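Long-range contacts in deacylase (Burkholderia multivorans, PDB 5THW), which probably hydrolyses N-carbamoyl-L-amino acids, as a two-zinc amidohydrolase of the peptidase M20 family: residues V227-Q232 with D372-A377; H211-P216 with M392-C397. All coordinates share one frame; numbering follows the deposited sequence.

In the fold
Both interactions are parallel strand pairs, each of which sends one loop, with Q214 or A377, into the pocket of N-(aminocarbonyl)-beta-alanine, and their centres lie about 9 Å apart. Strands 225-242 and 390-395 are neighbours, and V228 CG2 of interaction 1 lies 3.5 Å from F394 CG of interaction 2. Interaction 2 is wholly buried, with apolar and aromatic packing leading up to a zinc ligand. Interaction 1 is only partly buried: one face mixes valines with D230 and D372 and is in part open to solvent, the other packs on F394. Near the ligand they differ again, interaction 2 coordinating metal and donating a hydrogen bond, interaction 1 bringing A377 against the carboxylate.

Interaction 1. Residues V227-Q232 with D372-A377; sequences VVTDAQ and DIVSGA. With URP (N-(aminocarbonyl)-beta-alanine), chain G.
At the start of a parallel strand pair of the M20 zinc-hydrolase fold, the D372 carboxylate takes the methyl of T229 over one face, CG2 standing 3.7 Å from CG, while V227 runs alongside with its CB 3.8 Å from OD1; R360 makes a salt bridge to OD1. The D230 carboxylate is met on its anti side, where T229 OG1 donates to D230 OD1 over 2.8 Å. The Q232 amide works in its own plane: NE2 gives G376 O a hydrogen bond of 2.9 Å. Q232 CG lies between the backbone N and the carbonyl carbon (chi1 70°), and the extended chain beyond it carries the amide across to that carbonyl, which also receives a weak bond from R309. I373 bonds through its N to V227 O and through its O to T229 N, S375 N reaches D230 O, and S375 O accepts from Q232 N. Between the V228–I373 and A231–S375 bridges the first strand spends one residue more, a beta bulge with T229 at phi/psi -97°/-33°. V228, I373 and S375 face F394 of strand 390-395, and V228 CG2 meets I373 CG2 at 4.0 Å. S375 OG donates to A377 O over 2.8 Å, tying down the turn after the strand. Beyond that turn, A377 CB comes to 3.3 Å from O42 of the bound N-(aminocarbonyl)-beta-alanine.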
ATOM      1  N   VAL A 227       8.805 -35.992 -16.471  1.00 42.36           N
ATOM      2  CA  VAL A 227       7.570 -36.762 -16.616  1.00 49.76           C
ATOM      3  C   VAL A 227       6.687 -36.441 -15.411  1.00 46.70           C
ATOM      4  O   VAL A 227       6.830 -37.039 -14.341  1.00 46.58           O
ATOM      5  CB  VAL A 227       7.853 -38.260 -16.741  1.00 53.68           C
ATOM      6  CG1 VAL A 227       6.563 -39.038 -16.967  1.00 51.92           C
ATOM      7  CG2 VAL A 227       8.846 -38.502 -17.870  1.00 46.39           C
ATOM      8  N   VAL A 228       5.747 -35.515 -15.592  1.00 43.74           N
ATOM      9  CA  VAL A 228       4.955 -34.985 -14.484  1.00 43.90           C
ATOM     10  C   VAL A 228       3.968 -36.052 -14.030  1.00 56.13           C
ATOM     11  O   VAL A 228       3.024 -36.385 -14.753  1.00 64.04           O
ATOM     12  CB  VAL A 228       4.220 -33.701 -14.880  1.00 40.80           C
ATOM     13  CG1 VAL A 228       3.525 -33.108 -13.668  1.00 41.65           C
ATOM     14  CG2 VAL A 228       5.170 -32.700 -15.522  1.00 37.25           C
ATOM     15  N   THR A 229       4.169 -36.579 -12.825  1.00 60.26           N
ATOM     16  CA  THR A 229       3.269 -37.586 -12.278  1.00 53.87           C
ATOM     17  C   THR A 229       2.222 -36.993 -11.352  1.00 55.64           C
ATOM     18  O   THR A 229       1.104 -37.514 -11.288  1.00 61.05           O
ATOM     19  CB  THR A 229       4.054 -38.675 -11.529  1.00 50.43           C
ATOM     20  OG1 THR A 229       4.741 -38.110 -10.405  1.00 52.74           O
ATOM     21  CG2 THR A 229       5.071 -39.313 -12.450  1.00 47.84           C
ATOM     22  N   ASP A 230       2.549 -35.927 -10.622  1.00 53.88           N
ATOM     23  CA  ASP A 230       1.609 -35.344  -9.677  1.00 56.97           C
ATOM     24  C   ASP A 230       1.750 -33.830  -9.675  1.00 57.78           C
ATOM     25  O   ASP A 230       2.760 -33.272 -10.113  1.00 60.55           O
ATOM     26  CB  ASP A 230       1.823 -35.877  -8.252  1.00 61.46           C
ATOM     27  CG  ASP A 230       1.721 -37.389  -8.170  1.00 67.60           C
ATOM     28  OD1 ASP A 230       2.708 -38.074  -8.520  1.00 59.83           O
ATOM     29  OD2 ASP A 230       0.650 -37.888  -7.759  1.00 73.54           O
ATOM     30  N   ALA A 231       0.719 -33.167  -9.160  1.00 54.56           N
ATOM     31  CA  ALA A 231       0.779 -31.739  -8.888  1.00 45.25           C
ATOM     32  C   ALA A 231       0.300 -31.509  -7.464  1.00 45.02           C
ATOM     33  O   ALA A 231      -0.718 -32.076  -7.051  1.00 46.96           O
ATOM     34  CB  ALA A 231      -0.067 -30.940  -9.885  1.00 37.78           C
ATOM     35  N   GLN A 232       1.034 -30.684  -6.721  1.00 46.76           N
ATOM     36  CA  GLN A 232       0.727 -30.467  -5.313  1.00 47.00           C
ATOM     37  C   GLN A 232      -0.557 -29.654  -5.165  1.00 47.93           C
ATOM     38  O   GLN A 232      -0.944 -28.894  -6.058  1.00 43.68           O
ATOM     39  CB  GLN A 232       1.897 -29.787  -4.597  1.00 40.89           C
ATOM     40  CG  GLN A 232       2.166 -28.339  -4.954  1.00 33.59           C
ATOM     41  CD  GLN A 232       3.264 -27.734  -4.087  1.00 35.64           C
ATOM     42  OE1 GLN A 232       3.594 -28.265  -3.026  1.00 40.49           O
ATOM     43  NE2 GLN A 232       3.849 -26.637  -4.550  1.00 40.70           N
ATOM     44  N   ASP A 372      10.698 -38.621 -13.306  1.00 58.09           N
ATOM     45  CA  ASP A 372       9.387 -38.299 -12.757  1.00 52.73           C
ATOM     46  C   ASP A 372       9.479 -37.059 -11.875  1.00 54.21           C
ATOM     47  O   ASP A 372      10.405 -36.919 -11.073  1.00 53.30           O
ATOM     48  CB  ASP A 372       8.851 -39.468 -11.928  1.00 57.28           C
ATOM     49  CG  ASP A 372       8.511 -40.684 -12.770  1.00 68.53           C
ATOM     50  OD1 ASP A 372       8.758 -40.659 -13.995  1.00 71.55           O
ATOM     51  OD2 ASP A 372       8.002 -41.673 -12.197  1.00 72.08           O
ATOM     52  N   ILE A 373       8.505 -36.159 -11.998  1.00 50.58           N
ATOM     53  CA  ILE A 373       8.568 -34.906 -11.261  1.00 52.91           C
ATOM     54  C   ILE A 373       7.163 -34.509 -10.824  1.00 57.36           C
ATOM     55  O   ILE A 373       6.175 -34.791 -11.509  1.00 61.08           O
ATOM     56  CB  ILE A 373       9.244 -33.796 -12.098  1.00 48.43           C
ATOM     57  CG1 ILE A 373       9.621 -32.612 -11.212  1.00 42.67           C
ATOM     58  CG2 ILE A 373       8.352 -33.361 -13.259  1.00 37.65           C
ATOM     59  CD1 ILE A 373      10.707 -31.752 -11.812  1.00 45.28           C
ATOM     60  N   VAL A 374       7.081 -33.878  -9.652  1.00 52.84           N
ATOM     61  CA  VAL A 374       5.828 -33.358  -9.109  1.00 51.80           C
ATOM     62  C   VAL A 374       5.757 -31.867  -9.415  1.00 50.16           C
ATOM     63  O   VAL A 374       6.687 -31.117  -9.091  1.00 53.81           O
ATOM     64  CB  VAL A 374       5.728 -33.619  -7.596  1.00 42.61           C
ATOM     65  CG1 VAL A 374       4.475 -32.981  -7.021  1.00 37.69           C
ATOM     66  CG2 VAL A 374       5.768 -35.116  -7.307  1.00 42.85           C
ATOM     67  N   SER A 375       4.646 -31.430 -10.009  1.00 42.17           N
ATOM     68  CA  SER A 375       4.505 -30.035 -10.423  1.00 44.29           C
ATOM     69  C   SER A 375       4.295 -29.112  -9.226  1.00 41.30           C
ATOM     70  O   SER A 375       3.333 -29.271  -8.466  1.00 42.38           O
ATOM     71  CB  SER A 375       3.349 -29.884 -11.400  1.00 37.68           C
ATOM     72  OG  SER A 375       3.108 -28.514 -11.631  1.00 37.27           O
ATOM     73  N   GLY A 376       5.188 -28.129  -9.075  1.00 34.21           N
ATOM     74  CA  GLY A 376       5.087 -27.185  -7.975  1.00 36.64           C
ATOM     75  C   GLY A 376       4.032 -26.117  -8.151  1.00 41.41           C
ATOM     76  O   GLY A 376       3.625 -25.496  -7.164  1.00 44.51           O
ATOM     77  N   ALA A 377       3.569 -25.899  -9.375  1.00 36.31           N
ATOM     78  CA  ALA A 377       2.567 -24.890  -9.665  1.00 44.15           C
ATOM     79  C   ALA A 377       1.290 -25.565 -10.132  1.00 49.54           C
ATOM     80  O   ALA A 377       1.273 -26.746 -10.492  1.00 42.98           O
ATOM     81  CB  ALA A 377       3.048 -23.898 -10.737  1.00 38.04           C
TER
HETATM   82  O2  URP G 503       2.621 -20.314 -12.812  1.00 47.16           O
HETATM   83  C2  URP G 503       1.547 -20.670 -13.262  1.00 43.79           C
HETATM   84  N3  URP G 503       1.248 -20.489 -14.541  1.00 52.74           N
HETATM   85  N1  URP G 503       0.630 -21.230 -12.485  1.00 47.69           N
HETATM   86  C6  URP G 503      -0.380 -20.419 -11.827  1.00 48.67           C
HETATM   87  C5  URP G 503      -1.022 -21.142 -10.651  1.00 42.26           C
HETATM   88  C4  URP G 503       0.019 -21.246  -9.567  1.00 53.81           C
HETATM   89  O42 URP G 503       0.518 -22.368  -9.321  1.00 61.69           O
HETATM   90  O41 URP G 503       0.347 -20.204  -8.958  1.00 49.55           O
HETATM   91  O   HOH W   1      -0.510 -28.018  -8.489  1.00 41.84           O

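Interaction 2. Residues H211-P216 with M392-C397; sequences HIEQGP and MVFVPC. With ZN (zinc ion), chain E; URP (N-(aminocarbonyl)-beta-alanine), chain G.
One zinc site of the M20 catalytic centre hangs from this parallel strand pair: H211, the last residue but one of strand 206-212, binds the metal through NE2 at 2.3 Å, together with H104, D115, a water and N3 of N-(aminocarbonyl)-beta-alanine. The imidazole is held from its other nitrogen too. ND1 donates to I212 O over 2.7 Å, in the plane of both the ring and the carbonyl and on a lone pair, which fixes the ring's rotation and keeps NE2 aimed at the zinc. Beneath it, H211 CB rests against M392 CE and F394 CE1. The backbones pair through H211 N to V393 O, V395 N to H211 O and E213 N to V395 O. F394 lays one face under the chain as it leaves the strand: E213 CA makes a CH-pi contact 4.0 Å from the ring centroid, and I212 O lies over the same face toward the rim. E213 then crosses F394 at about a right angle with CG anti to its N (chi1 -178°); its carboxylate, nearly parallel to the ring (13°), accepts the backbone N-H groups of I217 and L218. On the opposite side of the pair I212 CG2 meets V395 CG2 at 3.8 Å. Q214 turns back with phi 63°, and its NE2 donates to O2 of the ligand at 3.0 Å and also bonds S402. C397 SG packs at 3.6 Å from Q214 N. Strand 390-395 has strand 225-242 as its other neighbour, where V228 touches M392; that strand pairs in turn with 370-375, and helix 411-429 covers V393 and P396.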
ATOM      1  N   HIS A 211       4.833 -27.524 -20.370  1.00 36.44           N
ATOM      2  CA  HIS A 211       5.130 -26.372 -19.519  1.00 36.28           C
ATOM      3  C   HIS A 211       6.587 -26.409 -19.073  1.00 35.35           C
ATOM      4  O   HIS A 211       7.198 -27.480 -19.008  1.00 43.56           O
ATOM      5  CB  HIS A 211       4.206 -26.347 -18.291  1.00 35.84           C
ATOM      6  CG  HIS A 211       3.945 -24.972 -17.755  1.00 40.69           C
ATOM      7  ND1 HIS A 211       4.862 -24.278 -16.993  1.00 42.44           N
ATOM      8  CD2 HIS A 211       2.872 -24.157 -17.884  1.00 41.23           C
ATOM      9  CE1 HIS A 211       4.361 -23.100 -16.670  1.00 38.59           C
ATOM     10  NE2 HIS A 211       3.157 -22.999 -17.202  1.00 39.28           N
ATOM     11  N   ILE A 212       7.146 -25.226 -18.782  1.00 35.47           N
ATOM     12  CA  ILE A 212       8.446 -25.169 -18.110  1.00 40.88           C
ATOM     13  C   ILE A 212       8.274 -25.518 -16.633  1.00 38.63           C
ATOM     14  O   ILE A 212       7.222 -25.269 -16.026  1.00 40.77           O
ATOM     15  CB  ILE A 212       9.121 -23.794 -18.258  1.00 38.90           C
ATOM     16  CG1 ILE A 212       8.215 -22.695 -17.704  1.00 38.80           C
ATOM     17  CG2 ILE A 212       9.514 -23.534 -19.710  1.00 29.12           C
ATOM     18  CD1 ILE A 212       8.963 -21.488 -17.194  1.00 34.58           C
ATOM     19  N   GLU A 213       9.329 -26.090 -16.043  1.00 38.73           N
ATOM     20  CA  GLU A 213       9.243 -26.610 -14.678  1.00 35.54           C
ATOM     21  C   GLU A 213       8.911 -25.514 -13.672  1.00 36.66           C
ATOM     22  O   GLU A 213       8.204 -25.755 -12.686  1.00 40.10           O
ATOM     23  CB  GLU A 213      10.559 -27.287 -14.284  1.00 36.81           C
ATOM     24  CG  GLU A 213      10.528 -27.892 -12.886  1.00 45.14           C
ATOM     25  CD  GLU A 213      11.911 -28.253 -12.362  1.00 54.04           C
ATOM     26  OE1 GLU A 213      12.800 -28.575 -13.183  1.00 52.63           O
ATOM     27  OE2 GLU A 213      12.102 -28.225 -11.125  1.00 52.13           O
ATOM     28  N   GLN A 214       9.425 -24.307 -13.899  1.00 30.37           N
ATOM     29  CA  GLN A 214       9.357 -23.201 -12.946  1.00 36.12           C
ATOM     30  C   GLN A 214      10.108 -23.513 -11.653  1.00 38.01           C
ATOM     31  O   GLN A 214       9.921 -22.828 -10.641  1.00 37.20           O
ATOM     32  CB  GLN A 214       7.899 -22.802 -12.659  1.00 37.95           C
ATOM     33  CG  GLN A 214       7.069 -22.671 -13.939  1.00 29.46           C
ATOM     34  CD  GLN A 214       5.622 -22.285 -13.685  1.00 35.62           C
ATOM     35  OE1 GLN A 214       4.806 -23.124 -13.310  1.00 33.97           O
ATOM     36  NE2 GLN A 214       5.289 -21.015 -13.926  1.00 25.71           N
ATOM     37  N   GLY A 215      10.972 -24.532 -11.695  1.00 44.25           N
ATOM     38  CA  GLY A 215      11.818 -24.916 -10.591  1.00 37.97           C
ATOM     39  C   GLY A 215      13.166 -25.399 -11.095  1.00 48.97           C
ATOM     40  O   GLY A 215      13.393 -25.514 -12.305  1.00 48.72           O
ATOM     41  N   PRO A 216      14.087 -25.706 -10.179  1.00 49.96           N
ATOM     42  CA  PRO A 216      15.481 -26.008 -10.554  1.00 52.83           C
ATOM     43  C   PRO A 216      15.850 -27.479 -10.744  1.00 54.55           C
ATOM     44  O   PRO A 216      17.019 -27.753 -11.043  1.00 52.13           O
ATOM     45  CB  PRO A 216      16.247 -25.432  -9.358  1.00 46.58           C
ATOM     46  CG  PRO A 216      15.348 -25.719  -8.201  1.00 45.46           C
ATOM     47  CD  PRO A 216      13.928 -25.580  -8.718  1.00 41.87           C
ATOM     48  N   MET A 392       1.191 -34.189 -17.890  1.00 56.30           N
ATOM     49  CA  MET A 392       1.951 -33.038 -18.362  1.00 46.93           C
ATOM     50  C   MET A 392       3.376 -33.421 -18.744  1.00 44.10           C
ATOM     51  O   MET A 392       3.902 -34.462 -18.343  1.00 54.62           O
ATOM     52  CB  MET A 392       1.979 -31.919 -17.317  1.00 51.14           C
ATOM     53  CG  MET A 392       0.607 -31.373 -16.971  1.00 53.29           C
ATOM     54  SD  MET A 392       0.736 -29.955 -15.879  1.00 50.82           S
ATOM     55  CE  MET A 392       1.575 -28.795 -16.959  1.00 41.48           C
ATOM     56  N   VAL A 393       3.987 -32.549 -19.541  1.00 38.66           N
ATOM     57  CA  VAL A 393       5.382 -32.644 -19.957  1.00 38.00           C
ATOM     58  C   VAL A 393       6.102 -31.399 -19.464  1.00 39.09           C
ATOM     59  O   VAL A 393       5.624 -30.275 -19.673  1.00 36.93           O
ATOM     60  CB  VAL A 393       5.519 -32.767 -21.488  1.00 39.57           C
ATOM     61  CG1 VAL A 393       6.974 -32.884 -21.879  1.00 42.53           C
ATOM     62  CG2 VAL A 393       4.750 -33.971 -22.001  1.00 49.03           C
ATOM     63  N   PHE A 394       7.238 -31.595 -18.800  1.00 37.62           N
ATOM     64  CA  PHE A 394       8.059 -30.502 -18.294  1.00 34.31           C
ATOM     65  C   PHE A 394       9.377 -30.432 -19.050  1.00 37.83           C
ATOM     66  O   PHE A 394       9.953 -31.459 -19.420  1.00 43.63           O
ATOM     67  CB  PHE A 394       8.371 -30.653 -16.801  1.00 44.80           C
ATOM     68  CG  PHE A 394       7.371 -30.012 -15.886  1.00 44.79           C
ATOM     69  CD1 PHE A 394       6.236 -29.405 -16.378  1.00 45.96           C
ATOM     70  CD2 PHE A 394       7.596 -29.995 -14.516  1.00 48.14           C
ATOM     71  CE1 PHE A 394       5.328 -28.814 -15.514  1.00 37.56           C
ATOM     72  CE2 PHE A 394       6.697 -29.400 -13.654  1.00 41.02           C
ATOM     73  CZ  PHE A 394       5.565 -28.810 -14.153  1.00 31.60           C
ATOM     74  N   VAL A 395       9.843 -29.211 -19.267  1.00 38.43           N
ATOM     75  CA  VAL A 395      11.213 -28.939 -19.691  1.00 37.94           C
ATOM     76  C   VAL A 395      11.837 -28.062 -18.618  1.00 47.75           C
ATOM     77  O   VAL A 395      11.118 -27.402 -17.842  1.00 48.07           O
ATOM     78  CB  VAL A 395      11.261 -28.276 -21.088  1.00 42.82           C
ATOM     79  CG1 VAL A 395      10.490 -29.109 -22.104  1.00 39.58           C
ATOM     80  CG2 VAL A 395      10.703 -26.855 -21.032  1.00 33.74           C
ATOM     81  N   PRO A 396      13.164 -28.043 -18.514  1.00 46.67           N
ATOM     82  CA  PRO A 396      13.799 -27.211 -17.491  1.00 42.05           C
ATOM     83  C   PRO A 396      13.748 -25.738 -17.862  1.00 50.45           C
ATOM     84  O   PRO A 396      13.469 -25.364 -19.003  1.00 57.22           O
ATOM     85  CB  PRO A 396      15.245 -27.717 -17.445  1.00 43.33           C
ATOM     86  CG  PRO A 396      15.454 -28.498 -18.670  1.00 44.81           C
ATOM     87  CD  PRO A 396      14.142 -28.788 -19.323  1.00 46.19           C
ATOM     88  N   CYS A 397      14.021 -24.897 -16.870  1.00 47.98           N
ATOM     89  CA  CYS A 397      14.199 -23.473 -17.099  1.00 39.13           C
ATOM     90  C   CYS A 397      15.454 -23.028 -16.367  1.00 36.55           C
ATOM     91  O   CYS A 397      15.835 -23.610 -15.347  1.00 36.74           O
ATOM     92  CB  CYS A 397      12.977 -22.641 -16.645  1.00 38.58           C
ATOM     93  SG  CYS A 397      12.505 -22.812 -14.908  1.00 43.56           S
TER
HETATM   94 ZN    ZN E 501       1.669 -21.488 -16.214  0.68 56.36          ZN
HETATM   95  O2  URP G 503       2.621 -20.314 -12.812  1.00 47.16           O
HETATM   96  C2  URP G 503       1.547 -20.670 -13.262  1.00 43.79           C
HETATM   97  N3  URP G 503       1.248 -20.489 -14.541  1.00 52.74           N
HETATM   98  N1  URP G 503       0.630 -21.230 -12.485  1.00 47.69           N
HETATM   99  C6  URP G 503      -0.380 -20.419 -11.827  1.00 48.67           C
HETATM  100  C5  URP G 503      -1.022 -21.142 -10.651  1.00 42.26           C
HETATM  101  C4  URP G 503       0.019 -21.246  -9.567  1.00 53.81           C
HETATM  102  O42 URP G 503       0.518 -22.368  -9.321  1.00 61.69           O
HETATM  103  O41 URP G 503       0.347 -20.204  -8.958  1.00 49.55           O
HETATM  104  O   HOH W   2       0.018 -23.080 -15.979  1.00 28.78           O